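Local coordinates for Sodium/calcium exchanger membrane region domain-containing protein (Archaeoglobus fulgidus, PDB 4KPP), which probably moves calcium ions across the membrane in exchange for protons, as a member of the sodium/calcium exchanger superfamily, at residues V75-A80 with F218-S223; G83-K88 with A226-L231; I138-F143 with A174-L179; F144-T149 with F326-L331. All blocks are in the same frame, centred on the assembly; numbering follows the deposited sequence.

Contact 1 (V75-A80 with F218-S223); sequences VLPEYA and FTILMS
I220 carries this contact almost alone, reaching from the last turn of helix 202-221 to the first turns of helix 76-91. Just ahead of it, T219 faces elsewhere and hands its hydroxyl to F215 O one turn back. The two branches of I220 then divide the work. CG2, anti to the backbone N (chi1 -69° for CG1), comes down on the methyl of A80, CG2 to A80 CB being 3.6 Å. The longer arm runs out extended, and its CD1 ends 4.1 Å from P77 CG, the outermost carbon of the proline ring, the two side chains meeting at a slant. Both touches are apolar, and P77 and A80, about one helical turn apart, together take the two branches of I220. Past I220 the helix gives out: M222 leaves helical geometry, and S223 stands at the N-cap position of helix 224-237. S223 OG turns back onto T219 O at 2.6 Å, coming in from above the carbonyl plane, 36° out of it, and so ties the break to the turn before. Helix 32-60 packs against both partners, with I50 touching I220 and V43 touching P77, while Y79 OH is hydrogen-bonded to N284 OD1 of helix 271-285.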
loop_
_atom_site.group_PDB
_atom_site.type_symbol
_atom_site.label_atom_id
_atom_site.label_comp_id
_atom_site.label_asym_id
_atom_site.label_seq_id
_atom_site.Cartn_x
_atom_site.Cartn_y
_atom_site.Cartn_z
ATOM N N VAL A 75 -2.111 1.733 -5.151
ATOM C CA VAL A 75 -2.027 0.406 -4.541
ATOM C C VAL A 75 -3.337 -0.368 -4.659
ATOM O O VAL A 75 -3.645 -1.228 -3.839
ATOM C CB VAL A 75 -1.572 0.473 -3.067
ATOM C CG1 VAL A 75 -0.146 0.994 -2.981
ATOM C CG2 VAL A 75 -2.515 1.342 -2.242
ATOM N N LEU A 76 -4.103 -0.048 -5.695
ATOM C CA LEU A 76 -5.337 -0.765 -6.002
ATOM C C LEU A 76 -5.159 -2.286 -6.177
ATOM O O LEU A 76 -6.019 -3.051 -5.739
ATOM C CB LEU A 76 -6.023 -0.150 -7.227
ATOM C CG LEU A 76 -7.514 0.167 -7.096
ATOM C CD1 LEU A 76 -7.798 0.924 -5.804
ATOM C CD2 LEU A 76 -7.999 0.965 -8.303
ATOM N N PRO A 77 -4.061 -2.732 -6.826
ATOM C CA PRO A 77 -3.868 -4.185 -6.906
ATOM C C PRO A 77 -3.816 -4.867 -5.539
ATOM O O PRO A 77 -4.246 -6.012 -5.412
ATOM C CB PRO A 77 -2.514 -4.311 -7.603
ATOM C CG PRO A 77 -2.428 -3.112 -8.458
ATOM C CD PRO A 77 -3.099 -2.016 -7.688
ATOM N N GLU A 78 -3.307 -4.173 -4.528
ATOM C CA GLU A 78 -3.258 -4.753 -3.194
ATOM C C GLU A 78 -4.662 -4.915 -2.616
ATOM O O GLU A 78 -4.971 -5.927 -1.985
ATOM C CB GLU A 78 -2.381 -3.921 -2.257
ATOM C CG GLU A 78 -2.517 -4.297 -0.783
ATOM C CD GLU A 78 -2.227 -5.770 -0.504
ATOM O OE1 GLU A 78 -2.755 -6.301 0.498
ATOM O OE2 GLU A 78 -1.467 -6.397 -1.271
ATOM N N TYR A 79 -5.510 -3.916 -2.835
ATOM C CA TYR A 79 -6.887 -3.987 -2.367
ATOM C C TYR A 79 -7.656 -5.086 -3.087
ATOM O O TYR A 79 -8.496 -5.758 -2.490
ATOM C CB TYR A 79 -7.594 -2.637 -2.530
ATOM C CG TYR A 79 -7.224 -1.645 -1.456
ATOM C CD1 TYR A 79 -5.992 -1.003 -1.475
ATOM C CD2 TYR A 79 -8.101 -1.355 -0.419
ATOM C CE1 TYR A 79 -5.644 -0.102 -0.491
ATOM C CE2 TYR A 79 -7.764 -0.453 0.568
ATOM C CZ TYR A 79 -6.535 0.172 0.527
ATOM O OH TYR A 79 -6.188 1.071 1.508
ATOM N N ALA A 80 -7.357 -5.272 -4.368
ATOM C CA ALA A 80 -8.062 -6.261 -5.174
ATOM C C ALA A 80 -7.644 -7.685 -4.823
ATOM O O ALA A 80 -8.486 -8.574 -4.723
ATOM C CB ALA A 80 -7.848 -5.989 -6.651
ATOM N N PHE A 218 -10.913 -2.759 -15.085
ATOM C CA PHE A 218 -11.498 -3.982 -15.624
ATOM C C PHE A 218 -10.466 -5.103 -15.664
ATOM O O PHE A 218 -10.748 -6.233 -15.265
ATOM C CB PHE A 218 -12.058 -3.733 -17.026
ATOM C CG PHE A 218 -12.457 -4.985 -17.758
ATOM C CD1 PHE A 218 -13.651 -5.626 -17.464
ATOM C CD2 PHE A 218 -11.645 -5.511 -18.753
ATOM C CE1 PHE A 218 -14.022 -6.775 -18.143
ATOM C CE2 PHE A 218 -12.012 -6.661 -19.432
ATOM C CZ PHE A 218 -13.202 -7.291 -19.126
ATOM N N THR A 219 -9.270 -4.776 -16.142
ATOM C CA THR A 219 -8.190 -5.748 -16.256
ATOM C C THR A 219 -7.817 -6.355 -14.905
ATOM O O THR A 219 -7.683 -7.571 -14.779
ATOM C CB THR A 219 -6.948 -5.116 -16.901
ATOM O OG1 THR A 219 -7.238 -4.794 -18.265
ATOM C CG2 THR A 219 -5.770 -6.073 -16.853
ATOM N N ILE A 220 -7.658 -5.503 -13.899
ATOM C CA ILE A 220 -7.341 -5.964 -12.551
ATOM C C ILE A 220 -8.394 -6.939 -12.016
ATOM O O ILE A 220 -8.056 -8.006 -11.501
ATOM C CB ILE A 220 -7.166 -4.777 -11.581
ATOM C CG1 ILE A 220 -5.899 -3.996 -11.936
ATOM C CG2 ILE A 220 -7.109 -5.257 -10.141
ATOM C CD1 ILE A 220 -5.627 -2.813 -11.032
ATOM N N LEU A 221 -9.667 -6.579 -12.157
ATOM C CA LEU A 221 -10.755 -7.424 -11.670
ATOM C C LEU A 221 -10.839 -8.758 -12.416
ATOM O O LEU A 221 -11.311 -9.754 -11.868
ATOM C CB LEU A 221 -12.095 -6.682 -11.738
ATOM C CG LEU A 221 -12.174 -5.381 -10.928
ATOM C CD1 LEU A 221 -13.512 -4.678 -11.130
ATOM C CD2 LEU A 221 -11.909 -5.635 -9.449
ATOM N N MET A 222 -10.376 -8.772 -13.664
ATOM C CA MET A 222 -10.367 -9.993 -14.470
ATOM C C MET A 222 -9.062 -10.771 -14.324
ATOM O O MET A 222 -8.844 -11.759 -15.021
ATOM C CB MET A 222 -10.607 -9.668 -15.948
ATOM C CG MET A 222 -11.939 -8.995 -16.236
ATOM S SD MET A 222 -13.354 -10.066 -15.911
ATOM C CE MET A 222 -13.050 -11.368 -17.102
ATOM N N SER A 223 -8.203 -10.332 -13.410
ATOM C CA SER A 223 -6.881 -10.936 -13.266
ATOM C C SER A 223 -6.554 -11.453 -11.859
ATOM O O SER A 223 -5.796 -12.412 -11.711
ATOM C CB SER A 223 -5.802 -9.942 -13.709
ATOM O OG SER A 223 -5.975 -9.574 -15.067
#

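Contact 2 (G83-K88 with A226-L231); sequences GYFAWK and AFSEGL
Y84 and F85, neighbours on helix 76-91, both lean on S228 of helix 224-237. S228 touches with its CB, which lies 3.6 Å from CD2 of the Y84 ring and 4.0 Å from CE1 of the F85 ring, reaching each ring obliquely. Y84 gets there because its CG is anti to the backbone N (chi1 169°), which sends the ring outward across the gap between the helices. The phenol end of Y84 reaches the carboxylate of E229, which approaches at the ring edge with its plane turned 74° from that of the ring. The modelled separation of Y84 OH and E229 OE2 is too short to be trusted, so the nature of that pairing stays doubtful. E229 is bent at chi2, and its OE2 makes a weak hydrogen bond to Y96 OH from helix 96-127. One layer out, K88 lays its CG over one face of the Y84 ring, toward its rim, 3.5 Å above the plane. S228 OG is held by V224 O, a turn earlier in its own helix, while F85 is bordered by Y96, Y99 and N103 of helix 96-127 and by V246 of helix 242-267. The axes of the two short segments pass 10.8 Å apart at -76°, a steep crossing of helices belonging to the two sodium/calcium exchanger family regions of this membrane transporter.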
loop_
_atom_site.group_PDB
_atom_site.type_symbol
_atom_site.label_atom_id
_atom_site.label_comp_id
_atom_site.label_asym_id
_atom_site.label_seq_id
_atom_site.Cartn_x
_atom_site.Cartn_y
_atom_site.Cartn_z
ATOM N N GLY A 83 -8.653 -8.207 -1.224
ATOM C CA GLY A 83 -10.100 -8.255 -1.288
ATOM C C GLY A 83 -10.600 -9.603 -1.767
ATOM O O GLY A 83 -11.620 -10.098 -1.284
ATOM N N TYR A 84 -9.884 -10.200 -2.717
ATOM C CA TYR A 84 -10.244 -11.523 -3.213
ATOM C C TYR A 84 -10.151 -12.562 -2.106
ATOM O O TYR A 84 -11.032 -13.403 -1.959
ATOM C CB TYR A 84 -9.357 -11.940 -4.394
ATOM C CG TYR A 84 -9.524 -13.399 -4.770
ATOM C CD1 TYR A 84 -10.605 -13.819 -5.534
ATOM C CD2 TYR A 84 -8.608 -14.358 -4.350
ATOM C CE1 TYR A 84 -10.769 -15.150 -5.872
ATOM C CE2 TYR A 84 -8.766 -15.691 -4.682
ATOM C CZ TYR A 84 -9.847 -16.079 -5.443
ATOM O OH TYR A 84 -10.009 -17.403 -5.776
ATOM N N PHE A 85 -9.064 -12.506 -1.343
ATOM C CA PHE A 85 -8.862 -13.401 -0.208
ATOM C C PHE A 85 -9.967 -13.242 0.833
ATOM O O PHE A 85 -10.447 -14.223 1.395
ATOM C CB PHE A 85 -7.510 -13.123 0.451
ATOM C CG PHE A 85 -6.334 -13.594 -0.350
ATOM C CD1 PHE A 85 -6.405 -14.766 -1.078
ATOM C CD2 PHE A 85 -5.158 -12.865 -0.370
ATOM C CE1 PHE A 85 -5.330 -15.206 -1.810
ATOM C CE2 PHE A 85 -4.073 -13.300 -1.104
ATOM C CZ PHE A 85 -4.160 -14.471 -1.825
ATOM N N ALA A 86 -10.358 -12.001 1.099
ATOM C CA ALA A 86 -11.428 -11.742 2.054
ATOM C C ALA A 86 -12.779 -12.233 1.526
ATOM O O ALA A 86 -13.606 -12.729 2.292
ATOM C CB ALA A 86 -11.485 -10.260 2.415
ATOM N N TRP A 87 -12.997 -12.099 0.220
ATOM C CA TRP A 87 -14.233 -12.583 -0.390
ATOM C C TRP A 87 -14.343 -14.098 -0.269
ATOM O O TRP A 87 -15.382 -14.624 0.135
ATOM C CB TRP A 87 -14.339 -12.166 -1.860
ATOM C CG TRP A 87 -15.639 -12.593 -2.493
ATOM C CD1 TRP A 87 -15.913 -13.799 -3.080
ATOM C CD2 TRP A 87 -16.844 -11.824 -2.584
ATOM N NE1 TRP A 87 -17.209 -13.823 -3.533
ATOM C CE2 TRP A 87 -17.803 -12.623 -3.243
ATOM C CE3 TRP A 87 -17.206 -10.536 -2.178
ATOM C CZ2 TRP A 87 -19.098 -12.174 -3.502
ATOM C CZ3 TRP A 87 -18.491 -10.094 -2.437
ATOM C CH2 TRP A 87 -19.421 -10.910 -3.091
ATOM N N LYS A 88 -13.267 -14.795 -0.621
ATOM C CA LYS A 88 -13.226 -16.245 -0.490
ATOM C C LYS A 88 -13.363 -16.668 0.970
ATOM O O LYS A 88 -13.985 -17.685 1.270
ATOM C CB LYS A 88 -11.934 -16.801 -1.088
ATOM C CG LYS A 88 -11.728 -16.440 -2.559
ATOM C CD LYS A 88 -12.821 -17.030 -3.445
ATOM C CE LYS A 88 -12.836 -18.552 -3.379
ATOM N NZ LYS A 88 -13.889 -19.142 -4.254
ATOM N N ALA A 226 -7.195 -15.338 -10.883
ATOM C CA ALA A 226 -6.253 -16.230 -11.543
ATOM C C ALA A 226 -4.847 -16.045 -10.985
ATOM O O ALA A 226 -4.113 -17.013 -10.799
ATOM C CB ALA A 226 -6.268 -16.003 -13.038
ATOM N N PHE A 227 -4.474 -14.797 -10.716
ATOM C CA PHE A 227 -3.168 -14.524 -10.137
ATOM C C PHE A 227 -3.051 -15.091 -8.722
ATOM O O PHE A 227 -2.022 -15.662 -8.367
ATOM C CB PHE A 227 -2.865 -13.022 -10.145
ATOM C CG PHE A 227 -1.596 -12.661 -9.424
ATOM C CD1 PHE A 227 -0.361 -12.969 -9.973
ATOM C CD2 PHE A 227 -1.639 -12.027 -8.191
ATOM C CE1 PHE A 227 0.814 -12.644 -9.304
ATOM C CE2 PHE A 227 -0.474 -11.701 -7.519
ATOM C CZ PHE A 227 0.754 -12.009 -8.075
ATOM N N SER A 228 -4.107 -14.940 -7.925
ATOM C CA SER A 228 -4.099 -15.405 -6.538
ATOM C C SER A 228 -4.147 -16.929 -6.458
ATOM O O SER A 228 -3.389 -17.543 -5.706
ATOM C CB SER A 228 -5.269 -14.807 -5.746
ATOM O OG SER A 228 -5.289 -13.391 -5.833
ATOM N N GLU A 229 -5.044 -17.534 -7.233
ATOM C CA GLU A 229 -5.151 -18.986 -7.281
ATOM C C GLU A 229 -3.954 -19.600 -7.991
ATOM O O GLU A 229 -3.550 -20.721 -7.681
ATOM C CB GLU A 229 -6.453 -19.420 -7.962
ATOM C CG GLU A 229 -7.719 -18.986 -7.230
ATOM C CD GLU A 229 -7.827 -19.560 -5.822
ATOM O OE1 GLU A 229 -7.212 -20.611 -5.546
ATOM O OE2 GLU A 229 -8.535 -18.955 -4.988
ATOM N N GLY A 230 -3.394 -18.865 -8.949
ATOM C CA GLY A 230 -2.196 -19.303 -9.638
ATOM C C GLY A 230 -1.027 -19.383 -8.676
ATOM O O GLY A 230 -0.269 -20.355 -8.683
ATOM N N LEU A 231 -0.883 -18.353 -7.847
ATOM C CA LEU A 231 0.150 -18.328 -6.816
ATOM C C LEU A 231 -0.001 -19.500 -5.858
ATOM O O LEU A 231 0.959 -20.224 -5.602
ATOM C CB LEU A 231 0.090 -17.021 -6.027
ATOM C CG LEU A 231 1.236 -16.033 -6.241
ATOM C CD1 LEU A 231 1.062 -14.822 -5.340
ATOM C CD2 LEU A 231 2.583 -16.700 -5.998
#

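Contact 3 (I138-F143 with A174-L179)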
loop_
_atom_site.group_PDB
_atom_site.type_symbol
_atom_site.label_atom_id
_atom_site.label_comp_id
_atom_site.label_asym_id
_atom_site.label_seq_id
_atom_site.Cartn_x
_atom_site.Cartn_y
_atom_site.Cartn_z
ATOM N N ILE A 138 3.759 16.097 6.703
ATOM C CA ILE A 138 3.838 14.701 7.121
ATOM C C ILE A 138 3.242 14.491 8.517
ATOM O O ILE A 138 2.737 13.412 8.829
ATOM C CB ILE A 138 5.301 14.175 7.011
ATOM C CG1 ILE A 138 5.595 13.757 5.572
ATOM C CG2 ILE A 138 5.554 12.981 7.915
ATOM C CD1 ILE A 138 4.652 12.685 5.051
ATOM N N ARG A 139 3.264 15.538 9.341
ATOM C CA ARG A 139 2.700 15.466 10.690
ATOM C C ARG A 139 1.235 15.029 10.686
ATOM O O ARG A 139 0.742 14.477 11.667
ATOM C CB ARG A 139 2.837 16.805 11.415
ATOM C CG ARG A 139 4.264 17.278 11.624
ATOM C CD ARG A 139 4.300 18.416 12.634
ATOM N NE ARG A 139 5.457 19.294 12.465
ATOM C CZ ARG A 139 6.620 19.129 13.088
ATOM N NH1 ARG A 139 7.613 19.981 12.874
ATOM N NH2 ARG A 139 6.790 18.113 13.922
ATOM N N LEU A 140 0.547 15.289 9.580
ATOM C CA LEU A 140 -0.821 14.832 9.393
ATOM C C LEU A 140 -0.852 13.305 9.418
ATOM O O LEU A 140 -1.506 12.703 10.272
ATOM C CB LEU A 140 -1.373 15.349 8.059
ATOM C CG LEU A 140 -2.882 15.555 7.853
ATOM C CD1 LEU A 140 -3.229 15.457 6.371
ATOM C CD2 LEU A 140 -3.747 14.603 8.668
ATOM N N GLU A 141 -0.146 12.684 8.476
ATOM C CA GLU A 141 -0.142 11.228 8.370
ATOM C C GLU A 141 0.422 10.566 9.623
ATOM O O GLU A 141 -0.006 9.478 9.991
ATOM C CB GLU A 141 0.610 10.747 7.121
ATOM C CG GLU A 141 1.382 11.818 6.379
ATOM C CD GLU A 141 0.513 12.632 5.437
ATOM O OE1 GLU A 141 -0.222 12.029 4.626
ATOM O OE2 GLU A 141 0.567 13.878 5.509
ATOM N N ILE A 142 1.373 11.230 10.274
ATOM C CA ILE A 142 1.950 10.734 11.524
ATOM C C ILE A 142 0.876 10.559 12.597
ATOM O O ILE A 142 0.828 9.539 13.287
ATOM C CB ILE A 142 3.047 11.683 12.053
ATOM C CG1 ILE A 142 4.261 11.664 11.124
ATOM C CG2 ILE A 142 3.460 11.301 13.468
ATOM C CD1 ILE A 142 5.398 12.557 11.583
ATOM N N PHE A 143 0.013 11.561 12.720
ATOM C CA PHE A 143 -1.077 11.543 13.688
ATOM C C PHE A 143 -2.013 10.359 13.468
ATOM O O PHE A 143 -2.346 9.633 14.406
ATOM C CB PHE A 143 -1.862 12.853 13.607
ATOM C CG PHE A 143 -3.057 12.906 14.514
ATOM C CD1 PHE A 143 -2.919 13.270 15.842
ATOM C CD2 PHE A 143 -4.323 12.608 14.032
ATOM C CE1 PHE A 143 -4.020 13.325 16.679
ATOM C CE2 PHE A 143 -5.423 12.662 14.859
ATOM C CZ PHE A 143 -5.275 13.019 16.186
ATOM N N ALA A 174 -11.294 8.137 6.267
ATOM C CA ALA A 174 -12.222 9.135 5.733
ATOM C C ALA A 174 -11.917 10.531 6.276
ATOM O O ALA A 174 -11.892 11.507 5.524
ATOM C CB ALA A 174 -13.657 8.745 6.043
ATOM N N ILE A 175 -11.687 10.613 7.583
ATOM C CA ILE A 175 -11.311 11.868 8.229
ATOM C C ILE A 175 -9.953 12.344 7.717
ATOM O O ILE A 175 -9.751 13.533 7.462
ATOM C CB ILE A 175 -11.257 11.712 9.764
ATOM C CG1 ILE A 175 -12.653 11.423 10.319
ATOM C CG2 ILE A 175 -10.678 12.958 10.419
ATOM C CD1 ILE A 175 -12.688 11.268 11.826
ATOM N N TYR A 176 -9.027 11.401 7.564
ATOM C CA TYR A 176 -7.703 11.702 7.031
ATOM C C TYR A 176 -7.778 12.287 5.624
ATOM O O TYR A 176 -7.124 13.282 5.322
ATOM C CB TYR A 176 -6.828 10.451 7.036
ATOM C CG TYR A 176 -5.590 10.569 6.180
ATOM C CD1 TYR A 176 -4.568 11.445 6.520
ATOM C CD2 TYR A 176 -5.439 9.797 5.035
ATOM C CE1 TYR A 176 -3.431 11.557 5.740
ATOM C CE2 TYR A 176 -4.307 9.900 4.250
ATOM C CZ TYR A 176 -3.306 10.781 4.607
ATOM O OH TYR A 176 -2.175 10.887 3.829
ATOM N N ILE A 177 -8.577 11.660 4.770
ATOM C CA ILE A 177 -8.790 12.153 3.416
ATOM C C ILE A 177 -9.383 13.557 3.433
ATOM O O ILE A 177 -8.901 14.452 2.738
ATOM C CB ILE A 177 -9.713 11.212 2.619
ATOM C CG1 ILE A 177 -8.952 9.948 2.224
ATOM C CG2 ILE A 177 -10.252 11.905 1.378
ATOM C CD1 ILE A 177 -7.681 10.231 1.447
ATOM N N TYR A 178 -10.424 13.740 4.240
ATOM C CA TYR A 178 -11.091 15.031 4.377
ATOM C C TYR A 178 -10.127 16.144 4.786
ATOM O O TYR A 178 -10.191 17.255 4.263
ATOM C CB TYR A 178 -12.239 14.930 5.385
ATOM C CG TYR A 178 -12.832 16.263 5.778
ATOM C CD1 TYR A 178 -13.661 16.962 4.908
ATOM C CD2 TYR A 178 -12.567 16.822 7.023
ATOM C CE1 TYR A 178 -14.205 18.183 5.265
ATOM C CE2 TYR A 178 -13.108 18.041 7.388
ATOM C CZ TYR A 178 -13.925 18.716 6.507
ATOM O OH TYR A 178 -14.463 19.932 6.873
ATOM N N LEU A 179 -9.231 15.836 5.719
ATOM C CA LEU A 179 -8.252 16.810 6.191
ATOM C C LEU A 179 -7.128 17.010 5.181
ATOM O O LEU A 179 -6.459 18.045 5.183
ATOM C CB LEU A 179 -7.669 16.379 7.537
ATOM C CG LEU A 179 -8.611 16.414 8.739
ATOM C CD1 LEU A 179 -7.860 16.032 10.003
ATOM C CD2 LEU A 179 -9.256 17.785 8.885
#
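Two antiparallel helices of the first sodium/calcium exchanger family region, 138-152 and 163-182, come together here around a glutamate-tyrosine pair. Y176 OH donates a very short hydrogen bond, 2.4 Å, to E141 OE1. The oxygen comes in at the edge of the tyrosine ring, near its plane, although the carboxylate itself stands almost square to the ring, 87° between planes. An almost eclipsed chi1 (10°) and a bend at chi2 bring E141 OE1 to the tyrosine. The tyrosine hydroxyl has a second polar partner in S280 OG on helix 271-285, so a buried phenol oxygen is gripped from two helices. The segment axes run 170° apart in direction and 10.8 Å from each other, nearly straight antiparallel neighbours in the bundle of predicted transmembrane helices. Beside the polar pair, L140 packs between the helices: CD2 sits 3.9 Å from Y176 CD1 at the ring edge, and CD1 lies 4.0 Å from Y176 CE1. The same L140 CD2 lies 4.5 Å from L179 CB, one turn along from Y176. V283 of helix 271-285 touches both E141 and Y176, and L392 of helix 379-393 packs against L140.

Contact 4 (F144-T149 with F326-L331); sequences FLFLAT and FAVAIL. With CA (calcium ion), chain D.
V328 of helix 311-331 pushes its isopropyl group at L145 and F146 of helix 138-152. From CB, which points at the other helix, the side chain forks. CG1, anti to the backbone N (chi1 165°), goes to the aromatic ring and stops 4.0 Å from F146 CD1, the two side chains crossing at about a right angle. CG2 takes the other direction and meets L145 CB at 3.7 Å, with F146 N also 4.0 Å from this methyl. The valine thus straddles the backbone step between L145 and F146. One turn further along, L331 adds a looser touch, its CD1 lying 4.3 Å from L145 CD2. On the opposite helix, L145 O accepts both T149 N and T149 OG1, which arrive from opposite faces of the carbonyl plane; the hydroxyl bond is 2.7 Å, and T149 OG1 is also hydrogen-bonded to W286 NE1. The segment axes approach to 9.7 Å and cross at -159°, close to antiparallel. Near the end of helix 311-331, the backbone oxygen of I330 binds the calcium ion, I330 O to calcium 2.5 Å, in a site completed in part by D333 OD1, K335 O and E340 OE2. The arrangement is a near-antiparallel helix pair, probably part of the membrane-embedded bundle, beside a calcium site that includes main-chain and carboxylate oxygens.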
loop_
_atom_site.group_PDB
_atom_site.type_symbol
_atom_site.label_atom_id
_atom_site.label_comp_id
_atom_site.label_asym_id
_atom_site.label_seq_id
_atom_site.Cartn_x
_atom_site.Cartn_y
_atom_site.Cartn_z
ATOM N N PHE A 144 -2.438 10.168 12.223
ATOM C CA PHE A 144 -3.370 9.094 11.905
ATOM C C PHE A 144 -2.718 7.724 11.962
ATOM O O PHE A 144 -3.372 6.732 12.269
ATOM C CB PHE A 144 -4.037 9.329 10.552
ATOM C CG PHE A 144 -5.189 10.280 10.620
ATOM C CD1 PHE A 144 -6.427 9.848 11.065
ATOM C CD2 PHE A 144 -5.033 11.610 10.265
ATOM C CE1 PHE A 144 -7.493 10.720 11.143
ATOM C CE2 PHE A 144 -6.095 12.485 10.341
ATOM C CZ PHE A 144 -7.324 12.040 10.781
ATOM N N LEU A 145 -1.423 7.681 11.672
ATOM C CA LEU A 145 -0.654 6.450 11.789
ATOM C C LEU A 145 -0.592 6.027 13.249
ATOM O O LEU A 145 -0.700 4.847 13.572
ATOM C CB LEU A 145 0.755 6.657 11.240
ATOM C CG LEU A 145 1.198 5.765 10.080
ATOM C CD1 LEU A 145 0.012 5.358 9.224
ATOM C CD2 LEU A 145 2.237 6.498 9.243
ATOM N N PHE A 146 -0.431 7.005 14.132
ATOM C CA PHE A 146 -0.362 6.740 15.561
ATOM C C PHE A 146 -1.697 6.225 16.097
ATOM O O PHE A 146 -1.730 5.276 16.873
ATOM C CB PHE A 146 0.073 7.997 16.310
ATOM C CG PHE A 146 0.473 7.749 17.736
ATOM C CD1 PHE A 146 1.494 6.863 18.038
ATOM C CD2 PHE A 146 -0.158 8.420 18.774
ATOM C CE1 PHE A 146 1.871 6.636 19.348
ATOM C CE2 PHE A 146 0.215 8.199 20.090
ATOM C CZ PHE A 146 1.232 7.305 20.376
ATOM N N LEU A 147 -2.795 6.844 15.674
ATOM C CA LEU A 147 -4.123 6.434 16.124
ATOM C C LEU A 147 -4.515 5.053 15.605
ATOM O O LEU A 147 -5.112 4.254 16.330
ATOM C CB LEU A 147 -5.183 7.457 15.711
ATOM C CG LEU A 147 -5.151 8.820 16.402
ATOM C CD1 LEU A 147 -6.456 9.561 16.155
ATOM C CD2 LEU A 147 -4.874 8.679 17.895
ATOM N N ALA A 148 -4.190 4.785 14.344
ATOM C CA ALA A 148 -4.481 3.495 13.733
ATOM C C ALA A 148 -3.690 2.387 14.418
ATOM O O ALA A 148 -4.204 1.292 14.644
ATOM C CB ALA A 148 -4.166 3.529 12.243
ATOM N N THR A 149 -2.437 2.685 14.749
ATOM C CA THR A 149 -1.561 1.709 15.383
ATOM C C THR A 149 -2.009 1.387 16.807
ATOM O O THR A 149 -2.047 0.223 17.201
ATOM C CB THR A 149 -0.102 2.190 15.386
ATOM O OG1 THR A 149 0.342 2.350 14.034
ATOM C CG2 THR A 149 0.792 1.190 16.090
ATOM N N PHE A 326 7.217 1.786 15.611
ATOM C CA PHE A 326 8.601 2.150 15.358
ATOM C C PHE A 326 8.720 3.075 14.148
ATOM O O PHE A 326 9.560 3.977 14.125
ATOM C CB PHE A 326 9.440 0.887 15.161
ATOM C CG PHE A 326 10.906 1.151 15.004
ATOM C CD1 PHE A 326 11.615 1.801 16.002
ATOM C CD2 PHE A 326 11.579 0.743 13.862
ATOM C CE1 PHE A 326 12.974 2.044 15.861
ATOM C CE2 PHE A 326 12.930 0.980 13.716
ATOM C CZ PHE A 326 13.631 1.632 14.715
ATOM N N ALA A 327 7.869 2.847 13.152
ATOM C CA ALA A 327 7.827 3.697 11.967
ATOM C C ALA A 327 7.391 5.120 12.319
ATOM O O ALA A 327 8.002 6.089 11.873
ATOM C CB ALA A 327 6.903 3.097 10.916
ATOM N N VAL A 328 6.333 5.232 13.118
ATOM C CA VAL A 328 5.843 6.525 13.590
ATOM C C VAL A 328 6.923 7.295 14.347
ATOM O O VAL A 328 7.141 8.484 14.103
ATOM C CB VAL A 328 4.617 6.353 14.514
ATOM C CG1 VAL A 328 4.335 7.635 15.283
ATOM C CG2 VAL A 328 3.404 5.932 13.712
ATOM N N ALA A 329 7.597 6.609 15.265
ATOM C CA ALA A 329 8.621 7.234 16.094
ATOM C C ALA A 329 9.779 7.776 15.254
ATOM O O ALA A 329 10.372 8.801 15.585
ATOM C CB ALA A 329 9.129 6.246 17.142
ATOM N N ILE A 330 10.094 7.075 14.171
ATOM C CA ILE A 330 11.162 7.480 13.262
ATOM C C ILE A 330 10.781 8.725 12.465
ATOM O O ILE A 330 11.618 9.588 12.211
ATOM C CB ILE A 330 11.533 6.323 12.300
ATOM C CG1 ILE A 330 12.377 5.280 13.032
ATOM C CG2 ILE A 330 12.273 6.834 11.072
ATOM C CD1 ILE A 330 12.804 4.123 12.156
ATOM N N LEU A 331 9.512 8.823 12.085
ATOM C CA LEU A 331 9.037 9.952 11.292
ATOM C C LEU A 331 8.901 11.252 12.089
ATOM O O LEU A 331 8.773 12.329 11.507
ATOM C CB LEU A 331 7.691 9.614 10.650
ATOM C CG LEU A 331 7.647 8.397 9.727
ATOM C CD1 LEU A 331 6.238 8.187 9.195
ATOM C CD2 LEU A 331 8.648 8.533 8.586
HETATM CA CA CA D . 14.086 10.078 11.800
#

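Overall arrangement
The four contacts form two pairs on a single chain. Contacts 1 and 2 share helix 76-91, which meets helix 202-221 and then its successor, helix 224-237; their centres are 11 Å apart. Contacts 3 and 4 share helix 138-152 and touch each other, with centres 12 Å apart: F144 packs on I175, Y176 and L179, and I142 CD1 lies 3.4 Å from L331 O. Contact 2 is on the opposite side of the chain's centre from both, its centre about 30 Å from that of contact 4. Contact 4 holds the calcium ligand I330, and the E141 side chain of contact 3 is about 14 Å from the ion, whereas contacts 1 and 2 lie away from the calcium site.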